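Local structure of betaine aldehyde dehydrogenase (Staphylococcus aureus subsp. aureus COL, 4QTO) at residues K98-H110 / I214-P226. The protein catalyses the NAD-dependent oxidation of betaine aldehyde to glycine betaine. Residues are numbered along the deposited sequence; the frame is centred on the assembly and turned at random.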
# COMPACT_ATOMS: atom_id res chain seq x y z
N LYS A 98 0.28 17.61 13.80
CA LYS A 98 0.59 18.15 15.14
C LYS A 98 -0.64 18.85 15.75
O LYS A 98 -0.88 18.74 16.96
CB LYS A 98 1.74 19.13 15.09
CG LYS A 98 3.10 18.50 14.79
CD LYS A 98 4.18 19.59 14.69
CE LYS A 98 5.51 19.15 14.09
NZ LYS A 98 6.04 18.02 14.85
N LYS A 99 -1.39 19.57 14.93
CA LYS A 99 -2.59 20.25 15.40
C LYS A 99 -3.67 19.25 15.81
O LYS A 99 -4.36 19.43 16.80
CB LYS A 99 -3.13 21.22 14.33
CG LYS A 99 -2.25 22.43 14.08
CD LYS A 99 -2.60 23.55 14.99
CE LYS A 99 -1.94 24.84 14.58
NZ LYS A 99 -2.37 25.85 15.57
N VAL A 100 -3.83 18.17 15.04
CA VAL A 100 -4.81 17.15 15.39
C VAL A 100 -4.38 16.46 16.70
O VAL A 100 -5.22 16.13 17.55
CB VAL A 100 -5.03 16.18 14.20
CG1 VAL A 100 -5.96 15.06 14.60
CG2 VAL A 100 -5.60 16.94 13.01
N ARG A 101 -3.07 16.26 16.88
CA ARG A 101 -2.55 15.69 18.13
C ARG A 101 -2.86 16.62 19.30
O ARG A 101 -3.19 16.15 20.39
CB ARG A 101 -1.04 15.43 18.00
CG ARG A 101 -0.47 14.60 19.11
CD ARG A 101 0.91 14.03 18.77
NE ARG A 101 0.98 13.19 17.57
CZ ARG A 101 1.51 13.52 16.39
NH1 ARG A 101 2.09 14.71 16.20
NH2 ARG A 101 1.51 12.61 15.39
N ALA A 102 -2.78 17.94 19.09
CA ALA A 102 -3.12 18.91 20.13
C ALA A 102 -4.58 18.78 20.55
O ALA A 102 -4.89 18.90 21.75
CB ALA A 102 -2.79 20.31 19.67
N ILE A 103 -5.49 18.53 19.61
CA ILE A 103 -6.88 18.28 19.95
C ILE A 103 -6.94 17.01 20.79
O ILE A 103 -7.62 16.98 21.84
CB ILE A 103 -7.81 18.13 18.72
CG1 ILE A 103 -7.78 19.39 17.85
CG2 ILE A 103 -9.22 17.79 19.18
CD1 ILE A 103 -8.47 19.19 16.51
N ALA A 104 -6.28 15.95 20.36
CA ALA A 104 -6.28 14.71 21.14
C ALA A 104 -5.88 14.95 22.60
O ALA A 104 -6.53 14.45 23.54
CB ALA A 104 -5.37 13.68 20.52
N ASP A 105 -4.81 15.70 22.80
CA ASP A 105 -4.32 15.97 24.15
C ASP A 105 -5.35 16.77 24.99
O ASP A 105 -5.49 16.53 26.18
CB ASP A 105 -2.99 16.65 24.07
CG ASP A 105 -1.88 15.72 23.56
OD1 ASP A 105 -2.00 14.49 23.64
OD2 ASP A 105 -0.86 16.27 23.13
N LYS A 106 -6.07 17.69 24.36
CA LYS A 106 -7.14 18.43 25.06
C LYS A 106 -8.29 17.51 25.49
O LYS A 106 -8.85 17.69 26.56
CB LYS A 106 -7.63 19.59 24.21
CG LYS A 106 -6.60 20.71 24.23
CD LYS A 106 -6.98 21.84 23.32
CE LYS A 106 -5.95 22.96 23.34
NZ LYS A 106 -5.86 23.77 24.59
N ILE A 107 -8.60 16.50 24.67
CA ILE A 107 -9.66 15.55 25.05
C ILE A 107 -9.26 14.81 26.33
O ILE A 107 -10.05 14.73 27.27
CB ILE A 107 -9.95 14.52 23.94
CG1 ILE A 107 -10.42 15.23 22.66
CG2 ILE A 107 -10.93 13.49 24.42
CD1 ILE A 107 -11.71 15.98 22.75
N LYS A 108 -8.02 14.35 26.39
CA LYS A 108 -7.53 13.67 27.59
C LYS A 108 -7.46 14.60 28.80
O LYS A 108 -7.90 14.24 29.91
CB LYS A 108 -6.19 13.01 27.33
CG LYS A 108 -5.67 12.25 28.55
CD LYS A 108 -4.35 11.56 28.24
CE LYS A 108 -4.53 10.44 27.26
NZ LYS A 108 -5.61 9.50 27.59
N GLU A 109 -7.01 15.84 28.60
CA GLU A 109 -6.93 16.82 29.66
C GLU A 109 -8.30 17.07 30.29
O GLU A 109 -8.41 17.19 31.51
CB GLU A 109 -6.39 18.15 29.08
CG GLU A 109 -6.39 19.31 30.04
CD GLU A 109 -5.89 20.60 29.40
OE1 GLU A 109 -5.60 20.61 28.17
OE2 GLU A 109 -5.77 21.61 30.16
N HIS A 110 -9.33 17.10 29.46
CA HIS A 110 -10.69 17.39 29.89
C HIS A 110 -11.61 16.19 29.98
O HIS A 110 -12.84 16.34 29.94
CB HIS A 110 -11.30 18.46 28.97
CG HIS A 110 -10.58 19.76 29.01
ND1 HIS A 110 -10.69 20.63 30.07
CD2 HIS A 110 -9.71 20.33 28.14
CE1 HIS A 110 -9.91 21.68 29.85
NE2 HIS A 110 -9.33 21.53 28.68
N ILE A 214 -20.28 21.47 21.18
CA ILE A 214 -19.94 22.86 21.46
C ILE A 214 -18.59 22.86 22.20
O ILE A 214 -17.69 23.63 21.86
CB ILE A 214 -21.03 23.52 22.33
CG1 ILE A 214 -22.32 23.71 21.53
CG2 ILE A 214 -20.54 24.87 22.84
CD1 ILE A 214 -23.52 24.09 22.39
N ARG A 215 -18.44 21.99 23.21
CA ARG A 215 -17.17 21.99 23.99
C ARG A 215 -15.98 21.67 23.12
O ARG A 215 -14.93 22.34 23.25
CB ARG A 215 -17.26 21.04 25.19
CG ARG A 215 -16.06 21.08 26.11
CD ARG A 215 -15.95 22.43 26.81
NE ARG A 215 -14.78 22.43 27.72
CZ ARG A 215 -13.74 23.25 27.64
NH1 ARG A 215 -13.72 24.27 26.78
NH2 ARG A 215 -12.73 23.10 28.49
N VAL A 216 -16.09 20.67 22.23
CA VAL A 216 -14.94 20.32 21.39
C VAL A 216 -14.59 21.49 20.44
O VAL A 216 -13.41 21.69 20.14
CB VAL A 216 -15.07 18.96 20.68
CG1 VAL A 216 -15.96 19.06 19.45
CG2 VAL A 216 -13.70 18.49 20.30
N PHE A 217 -15.60 22.24 19.96
CA PHE A 217 -15.32 23.42 19.15
C PHE A 217 -14.54 24.46 19.96
O PHE A 217 -13.62 25.10 19.43
CB PHE A 217 -16.54 23.99 18.47
CG PHE A 217 -16.78 23.39 17.12
CD1 PHE A 217 -17.30 22.12 16.99
CD2 PHE A 217 -16.42 24.10 15.99
CE1 PHE A 217 -17.45 21.55 15.74
CE2 PHE A 217 -16.61 23.56 14.73
CZ PHE A 217 -17.11 22.29 14.60
N GLU A 218 -14.90 24.65 21.23
CA GLU A 218 -14.11 25.56 22.10
C GLU A 218 -12.66 25.06 22.16
O GLU A 218 -11.72 25.86 22.03
CB GLU A 218 -14.68 25.61 23.51
CG GLU A 218 -16.08 26.23 23.61
CD GLU A 218 -16.61 26.28 25.02
OE1 GLU A 218 -16.05 25.56 25.91
OE2 GLU A 218 -17.56 27.05 25.25
N LEU A 219 -12.46 23.76 22.35
CA LEU A 219 -11.10 23.20 22.43
C LEU A 219 -10.32 23.33 21.12
O LEU A 219 -9.13 23.63 21.12
CB LEU A 219 -11.15 21.74 22.91
CG LEU A 219 -11.77 21.52 24.28
CD1 LEU A 219 -11.87 20.03 24.59
CD2 LEU A 219 -10.97 22.23 25.38
N MET A 220 -11.00 23.09 19.99
CA MET A 220 -10.35 23.26 18.68
C MET A 220 -9.93 24.71 18.45
O MET A 220 -8.85 24.99 17.93
CB MET A 220 -11.24 22.77 17.56
CG MET A 220 -11.36 21.26 17.61
SD MET A 220 -12.15 20.59 16.11
CE MET A 220 -13.80 21.08 16.43
N GLU A 221 -10.78 25.64 18.85
CA GLU A 221 -10.41 27.06 18.75
C GLU A 221 -9.15 27.39 19.55
O GLU A 221 -8.31 28.17 19.10
CB GLU A 221 -11.57 27.96 19.20
CG GLU A 221 -11.23 29.45 19.16
CD GLU A 221 -12.40 30.34 19.50
OE1 GLU A 221 -13.11 30.02 20.49
OE2 GLU A 221 -12.58 31.39 18.78
N GLU A 222 -8.99 26.77 20.72
CA GLU A 222 -7.79 26.96 21.54
C GLU A 222 -6.52 26.48 20.84
O GLU A 222 -5.46 27.06 21.01
CB GLU A 222 -7.93 26.19 22.86
CG GLU A 222 -9.00 26.69 23.79
CD GLU A 222 -9.20 25.80 25.02
OE1 GLU A 222 -8.45 24.82 25.21
OE2 GLU A 222 -10.09 26.12 25.83
N VAL A 223 -6.63 25.40 20.08
CA VAL A 223 -5.51 24.88 19.29
C VAL A 223 -5.15 25.86 18.18
O VAL A 223 -3.97 26.15 17.95
CB VAL A 223 -5.86 23.50 18.70
CG1 VAL A 223 -4.79 23.06 17.73
CG2 VAL A 223 -6.04 22.47 19.81
N GLY A 224 -6.17 26.36 17.52
CA GLY A 224 -6.02 27.33 16.48
C GLY A 224 -6.03 26.80 15.08
O GLY A 224 -5.13 26.07 14.68
N PHE A 225 -7.05 27.22 14.32
CA PHE A 225 -7.20 26.89 12.91
C PHE A 225 -7.57 28.14 12.14
O PHE A 225 -8.21 29.03 12.70
CB PHE A 225 -8.26 25.79 12.71
CG PHE A 225 -7.89 24.50 13.36
CD1 PHE A 225 -7.08 23.59 12.70
CD2 PHE A 225 -8.26 24.21 14.68
CE1 PHE A 225 -6.67 22.43 13.33
CE2 PHE A 225 -7.86 23.06 15.32
CZ PHE A 225 -7.04 22.16 14.65
N PRO A 226 -7.23 28.19 10.84
CA PRO A 226 -7.54 29.40 10.08
C PRO A 226 -9.05 29.66 10.04
O PRO A 226 -9.86 28.75 10.07
CB PRO A 226 -6.98 29.10 8.69
CG PRO A 226 -5.88 28.10 8.95
CD PRO A 226 -6.42 27.24 10.05
O HOH W 1 -7.90 23.51 27.47
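Arg215 lays NH2 over one face of the His110 ring, 3.4 Å from CE1, with the guanidinium and ring planes 72° apart. Its NH1 is held in a salt bridge to Glu218 OE1, which helps fix the group. Leu219 CD2 lies 3.6 Å from His110 CD2 and also packs on the Arg215 guanidinium face. Met220 CG touches Ile103 CD1 at 3.7 Å. Glu222 OE1 takes a salt bridge from Lys106 NZ (2.9 Å), on the anti side of the carboxylate. The same oxygen accepts from a water that also bonds His110 NE2. Val223 is a knob in the hole formed by Lys99, Ala102, Ile103 and Lys106. In one of its two conformers, Lys99, bent at chi2 (-89°), passes Val223 CG1 and brings NZ to the helix end. There NZ bonds Val223 O and Gly224 O, each at 2.9 Å. Gly224 leaves the helix with positive phi. Phe225 CZ closes on Ile103 CD1 at 3.8 Å, and Trp88 meets the Phe225 ring edge-to-face. The axes of segments 98-109 and 214-223 approach to 9.4 Å, their directions 133° apart. Helix 93-109 packs on helix 211-223, which forms the beta-alpha-beta crossover between strands 200-204 and 230-232 of the Rossmann-type NAD-binding fold.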